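Local coordinates for amidohydrolase (Staphylococcus aureus, PDB 3NUR), which is a putative metal-dependent amidohydrolase with a TIM-barrel fold that probably hydrolyses carbon–nitrogen bonds other than peptide bonds, at residues A[282-294]-A[302-316]. Sequence-based numbering, arbitrary orientation.
Sequences FKNSFYITPSGML and VKKEVGIDRILYAAD. With CA (calcium ion), chain B.
The guanidinium of R310 lies between the ring of Y287 and the backbone of K283 and N284. It stacks flat on one face of the ring, the planes 20° apart, with CZ of R310 4.0 Å from the ring centroid, a cation-pi contact. The carbonyl carbon of N284 lies over its opposite face. The chain of R310 folds back at chi2 (-51°) and chi3 (-64°). This brings NE into a 2.9 Å hydrogen bond to F286 O, which lies in the guanidinium plane; NH2 adds a weak hydrogen bond to the same oxygen.

A single parallel-type bridge, I288 with I311, follows: I288 N hydrogen-bonds to R310 O at 2.8 Å, and L312 N to I288 O at 2.9 Å. Residues 310-312 thus pair with strand 286-288 on the side away from strand 249-251, consistent with the beta-alpha-beta step of a TIM barrel through helix 296-306. I288 packs against that helix: its CG2, anti to the backbone N, meets V302 CG1 tip to tip, while its CD1 rests on V306. L312 CD1 packs 3.6 Å from Y287 CB, and helix 336-351 touches both side chains.

Further along, the type I' turn P290-M293 directs G292 N to A314 O, a 3.0 Å hydrogen bond from above the carbonyl plane. D316 OD1 binds calcium at 2.1 Å, alongside E28, H30, H192 and two waters. Its OD2 accepts a hydrogen bond from a water that also donates to S291 O. These links probably help hold D316 in place.

Stack and hydrogen bonds together fix the guanidinium's plane and rotation; carbonyl oxygens and the ring probably partly offset its charge.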
loop_
_atom_site.group_PDB
_atom_site.type_symbol
_atom_site.label_atom_id
_atom_site.label_comp_id
_atom_site.label_asym_id
_atom_site.label_seq_id
_atom_site.Cartn_x
_atom_site.Cartn_y
_atom_site.Cartn_z
ATOM N N PHE A 282 14.113 -5.947 -2.318
ATOM C CA PHE A 282 12.741 -6.490 -2.291
ATOM C C PHE A 282 12.610 -7.611 -1.275
ATOM O O PHE A 282 11.540 -7.814 -0.689
ATOM C CB PHE A 282 12.292 -6.927 -3.696
ATOM C CG PHE A 282 12.124 -5.705 -4.558
ATOM C CD1 PHE A 282 11.003 -4.883 -4.420
ATOM C CD2 PHE A 282 13.112 -5.332 -5.465
ATOM C CE1 PHE A 282 10.888 -3.703 -5.154
ATOM C CE2 PHE A 282 12.973 -4.168 -6.234
ATOM C CZ PHE A 282 11.865 -3.357 -6.062
ATOM N N LYS A 283 13.695 -8.338 -1.049
ATOM C CA LYS A 283 13.638 -9.433 -0.091
ATOM C C LYS A 283 13.773 -8.954 1.358
ATOM O O LYS A 283 13.332 -9.655 2.268
ATOM C CB LYS A 283 14.740 -10.433 -0.389
ATOM C CG LYS A 283 14.592 -11.157 -1.718
ATOM C CD LYS A 283 15.852 -11.980 -1.946
ATOM C CE LYS A 283 15.970 -12.469 -3.361
ATOM N NZ LYS A 283 17.124 -13.394 -3.511
ATOM N N ASN A 284 14.443 -7.803 1.581
ATOM C CA ASN A 284 14.738 -7.341 2.936
ATOM C C ASN A 284 14.065 -6.051 3.382
ATOM O O ASN A 284 13.976 -5.803 4.589
ATOM C CB ASN A 284 16.262 -7.281 3.118
ATOM C CG ASN A 284 16.870 -8.669 3.022
ATOM O OD1 ASN A 284 17.284 -9.123 1.950
ATOM N ND2 ASN A 284 16.809 -9.426 4.102
ATOM N N SER A 285 13.595 -5.234 2.434
ATOM C CA SER A 285 12.987 -3.928 2.749
ATOM C C SER A 285 11.551 -3.772 2.237
ATOM O O SER A 285 10.959 -2.703 2.397
ATOM C CB SER A 285 13.864 -2.807 2.197
ATOM O OG SER A 285 15.174 -2.881 2.730
ATOM N N PHE A 286 10.996 -4.815 1.601
ATOM C CA PHE A 286 9.616 -4.762 1.120
ATOM C C PHE A 286 8.801 -5.888 1.696
ATOM O O PHE A 286 9.339 -6.951 1.997
ATOM C CB PHE A 286 9.566 -4.874 -0.431
ATOM C CG PHE A 286 9.797 -3.566 -1.150
ATOM C CD1 PHE A 286 8.727 -2.836 -1.663
ATOM C CD2 PHE A 286 11.088 -3.057 -1.306
ATOM C CE1 PHE A 286 8.937 -1.607 -2.307
ATOM C CE2 PHE A 286 11.300 -1.833 -1.964
ATOM C CZ PHE A 286 10.226 -1.127 -2.472
ATOM N N TYR A 287 7.479 -5.657 1.817
ATOM C CA TYR A 287 6.497 -6.680 2.177
ATOM C C TYR A 287 5.528 -6.705 0.998
ATOM O O TYR A 287 5.299 -5.677 0.360
ATOM C CB TYR A 287 5.705 -6.323 3.448
ATOM C CG TYR A 287 6.512 -6.543 4.703
ATOM C CD1 TYR A 287 6.434 -7.746 5.404
ATOM C CD2 TYR A 287 7.358 -5.554 5.191
ATOM C CE1 TYR A 287 7.164 -7.946 6.573
ATOM C CE2 TYR A 287 8.085 -5.738 6.364
ATOM C CZ TYR A 287 7.994 -6.942 7.046
ATOM O OH TYR A 287 8.703 -7.117 8.208
ATOM N N ILE A 288 4.971 -7.858 0.710
ATOM C CA ILE A 288 4.045 -7.967 -0.423
ATOM C C ILE A 288 2.670 -8.442 0.085
ATOM O O ILE A 288 2.610 -9.345 0.922
ATOM C CB ILE A 288 4.649 -8.928 -1.488
ATOM C CG1 ILE A 288 5.850 -8.275 -2.229
ATOM C CG2 ILE A 288 3.573 -9.435 -2.476
ATOM C CD1 ILE A 288 6.676 -9.220 -3.101
ATOM N N THR A 289 1.581 -7.908 -0.497
ATOM C CA THR A 289 0.229 -8.355 -0.155
ATOM C C THR A 289 -0.532 -8.796 -1.419
ATOM O O THR A 289 -0.144 -8.402 -2.523
ATOM C CB THR A 289 -0.609 -7.277 0.625
ATOM O OG1 THR A 289 -1.417 -6.486 -0.274
ATOM C CG2 THR A 289 0.195 -6.419 1.600
ATOM N N PRO A 290 -1.642 -9.562 -1.259
ATOM C CA PRO A 290 -2.415 -9.999 -2.429
ATOM C C PRO A 290 -3.437 -8.966 -2.901
ATOM O O PRO A 290 -3.991 -9.132 -3.984
ATOM C CB PRO A 290 -3.187 -11.222 -1.908
ATOM C CG PRO A 290 -2.790 -11.412 -0.479
ATOM C CD PRO A 290 -2.171 -10.161 -0.014
ATOM N N SER A 291 -3.774 -7.954 -2.056
ATOM C CA SER A 291 -4.865 -6.989 -2.340
ATOM C C SER A 291 -6.167 -7.693 -2.778
ATOM O O SER A 291 -6.779 -7.296 -3.776
ATOM C CB SER A 291 -4.443 -5.980 -3.407
ATOM O OG SER A 291 -3.173 -5.427 -3.140
ATOM N N GLY A 292 -6.541 -8.766 -2.083
ATOM C CA GLY A 292 -7.763 -9.510 -2.378
ATOM C C GLY A 292 -7.757 -10.331 -3.658
ATOM O O GLY A 292 -8.809 -10.845 -4.060
HETATM N N MSE A 293 -6.574 -10.494 -4.299
HETATM C CA MSE A 293 -6.448 -11.310 -5.522
HETATM C C MSE A 293 -5.993 -12.692 -5.034
HETATM O O MSE A 293 -4.804 -12.948 -4.920
HETATM C CB MSE A 293 -5.412 -10.705 -6.496
HETATM C CG MSE A 293 -5.835 -9.375 -7.108
HETATM SE SE MSE A 293 -4.307 -8.521 -8.037
HETATM C CE MSE A 293 -3.586 -9.986 -9.006
ATOM N N LEU A 294 -6.955 -13.541 -4.675
ATOM C CA LEU A 294 -6.672 -14.808 -4.018
ATOM C C LEU A 294 -6.424 -15.923 -5.004
ATOM O O LEU A 294 -7.258 -16.808 -5.204
ATOM C CB LEU A 294 -7.761 -15.115 -2.970
ATOM C CG LEU A 294 -8.057 -13.980 -1.950
ATOM C CD1 LEU A 294 -9.103 -14.421 -0.946
ATOM C CD2 LEU A 294 -6.788 -13.486 -1.249
ATOM N N VAL A 302 5.615 -15.512 -5.433
ATOM C CA VAL A 302 6.011 -14.558 -4.393
ATOM C C VAL A 302 6.707 -15.306 -3.254
ATOM O O VAL A 302 7.768 -14.871 -2.808
ATOM C CB VAL A 302 4.780 -13.714 -3.937
ATOM C CG1 VAL A 302 5.044 -12.970 -2.623
ATOM C CG2 VAL A 302 4.343 -12.739 -5.040
ATOM N N LYS A 303 6.160 -16.459 -2.832
ATOM C CA LYS A 303 6.813 -17.250 -1.776
ATOM C C LYS A 303 8.245 -17.662 -2.183
ATOM O O LYS A 303 9.149 -17.609 -1.350
ATOM C CB LYS A 303 5.968 -18.493 -1.438
ATOM C CG LYS A 303 6.439 -19.256 -0.200
ATOM C CD LYS A 303 5.768 -20.621 -0.124
ATOM C CE LYS A 303 6.331 -21.502 0.968
ATOM N NZ LYS A 303 5.700 -22.853 0.970
ATOM N N LYS A 304 8.460 -18.079 -3.446
ATOM C CA LYS A 304 9.800 -18.505 -3.887
ATOM C C LYS A 304 10.777 -17.332 -4.004
ATOM O O LYS A 304 11.967 -17.501 -3.763
ATOM C CB LYS A 304 9.716 -19.211 -5.266
ATOM C CG LYS A 304 8.988 -20.537 -5.255
ATOM C CD LYS A 304 8.431 -20.865 -6.653
ATOM C CE LYS A 304 7.541 -22.086 -6.624
ATOM N NZ LYS A 304 6.700 -22.191 -7.846
ATOM N N GLU A 305 10.271 -16.150 -4.391
ATOM C CA GLU A 305 11.077 -14.952 -4.629
ATOM C C GLU A 305 11.462 -14.176 -3.380
ATOM O O GLU A 305 12.635 -13.827 -3.236
ATOM C CB GLU A 305 10.379 -14.012 -5.633
ATOM C CG GLU A 305 10.310 -14.564 -7.049
ATOM C CD GLU A 305 11.646 -14.876 -7.694
ATOM O OE1 GLU A 305 12.658 -14.232 -7.331
ATOM O OE2 GLU A 305 11.677 -15.767 -8.573
ATOM N N VAL A 306 10.489 -13.881 -2.497
ATOM C CA VAL A 306 10.757 -13.097 -1.278
ATOM C C VAL A 306 10.677 -13.896 0.012
ATOM O O VAL A 306 11.181 -13.444 1.038
ATOM C CB VAL A 306 9.940 -11.773 -1.184
ATOM C CG1 VAL A 306 10.217 -10.869 -2.379
ATOM C CG2 VAL A 306 8.443 -12.031 -1.026
ATOM N N GLY A 307 9.965 -15.014 -0.019
ATOM C CA GLY A 307 9.815 -15.848 1.165
ATOM C C GLY A 307 8.604 -15.498 1.997
ATOM O O GLY A 307 8.050 -14.393 1.894
ATOM N N ILE A 308 8.195 -16.456 2.829
ATOM C CA ILE A 308 7.028 -16.332 3.697
ATOM C C ILE A 308 7.091 -15.167 4.687
ATOM O O ILE A 308 6.052 -14.600 4.984
ATOM C CB ILE A 308 6.750 -17.688 4.419
ATOM C CG1 ILE A 308 5.286 -17.830 4.793
ATOM C CG2 ILE A 308 7.682 -17.945 5.605
ATOM C CD1 ILE A 308 4.476 -18.470 3.598
ATOM N N ASP A 309 8.296 -14.802 5.173
ATOM C CA ASP A 309 8.438 -13.749 6.180
ATOM C C ASP A 309 8.064 -12.365 5.656
ATOM O O ASP A 309 7.944 -11.436 6.448
ATOM C CB ASP A 309 9.881 -13.717 6.724
ATOM C CG ASP A 309 10.288 -14.922 7.561
ATOM O OD1 ASP A 309 9.481 -15.354 8.414
ATOM O OD2 ASP A 309 11.449 -15.370 7.429
ATOM N N ARG A 310 7.949 -12.224 4.331
ATOM C CA ARG A 310 7.712 -10.928 3.689
ATOM C C ARG A 310 6.307 -10.789 3.127
ATOM O O ARG A 310 6.009 -9.792 2.460
ATOM C CB ARG A 310 8.786 -10.683 2.584
ATOM C CG ARG A 310 10.254 -10.813 3.054
ATOM C CD ARG A 310 10.624 -10.003 4.296
ATOM N NE ARG A 310 10.509 -8.566 4.045
ATOM C CZ ARG A 310 11.022 -7.627 4.837
ATOM N NH1 ARG A 310 11.683 -7.967 5.939
ATOM N NH2 ARG A 310 10.881 -6.343 4.531
ATOM N N ILE A 311 5.425 -11.754 3.417
ATOM C CA ILE A 311 4.058 -11.707 2.898
ATOM C C ILE A 311 3.066 -11.285 3.976
ATOM O O ILE A 311 3.034 -11.863 5.065
ATOM C CB ILE A 311 3.660 -13.054 2.216
ATOM C CG1 ILE A 311 4.660 -13.429 1.080
ATOM C CG2 ILE A 311 2.212 -13.029 1.701
ATOM C CD1 ILE A 311 4.530 -14.884 0.609
ATOM N N LEU A 312 2.250 -10.284 3.652
ATOM C CA LEU A 312 1.192 -9.787 4.536
ATOM C C LEU A 312 -0.152 -10.049 3.883
ATOM O O LEU A 312 -0.200 -10.224 2.677
ATOM C CB LEU A 312 1.355 -8.274 4.808
ATOM C CG LEU A 312 2.660 -7.822 5.446
ATOM C CD1 LEU A 312 2.738 -6.287 5.491
ATOM C CD2 LEU A 312 2.843 -8.426 6.836
ATOM N N TYR A 313 -1.233 -10.126 4.669
ATOM C CA TYR A 313 -2.560 -10.395 4.126
ATOM C C TYR A 313 -3.321 -9.094 3.871
ATOM O O TYR A 313 -3.025 -8.077 4.493
ATOM C CB TYR A 313 -3.319 -11.359 5.057
ATOM C CG TYR A 313 -4.277 -12.307 4.367
ATOM C CD1 TYR A 313 -4.002 -12.810 3.098
ATOM C CD2 TYR A 313 -5.438 -12.742 5.007
ATOM C CE1 TYR A 313 -4.858 -13.726 2.478
ATOM C CE2 TYR A 313 -6.302 -13.657 4.398
ATOM C CZ TYR A 313 -6.012 -14.137 3.131
ATOM O OH TYR A 313 -6.874 -15.023 2.525
ATOM N N ALA A 314 -4.230 -9.103 2.899
ATOM C CA ALA A 314 -4.998 -7.902 2.505
ATOM C C ALA A 314 -6.150 -8.318 1.613
ATOM O O ALA A 314 -5.997 -9.247 0.818
ATOM C CB ALA A 314 -4.103 -6.916 1.757
ATOM N N ALA A 315 -7.286 -7.608 1.712
ATOM C CA ALA A 315 -8.494 -7.914 0.943
ATOM C C ALA A 315 -8.873 -6.862 -0.096
ATOM O O ALA A 315 -9.696 -7.156 -0.957
ATOM C CB ALA A 315 -9.677 -8.070 1.904
ATOM N N ASP A 316 -8.364 -5.622 0.040
ATOM C CA ASP A 316 -8.774 -4.469 -0.800
ATOM C C ASP A 316 -10.255 -4.124 -0.506
ATOM O O ASP A 316 -10.986 -3.604 -1.363
ATOM C CB ASP A 316 -8.503 -4.688 -2.312
ATOM C CG ASP A 316 -8.327 -3.395 -3.078
ATOM O OD1 ASP A 316 -8.058 -2.345 -2.426
ATOM O OD2 ASP A 316 -8.548 -3.398 -4.329
HETATM CA CA CA B . -6.627 -0.841 -2.895
HETATM O O HOH W 1 13.295 -12.440 2.246
HETATM O O HOH W 2 12.867 -6.146 7.601
HETATM O O HOH W 3 -7.135 -5.188 -5.768
HETATM O O HOH W 4 -6.485 -1.783 -4.857
HETATM O O HOH W 5 -7.942 0.597 -4.035
#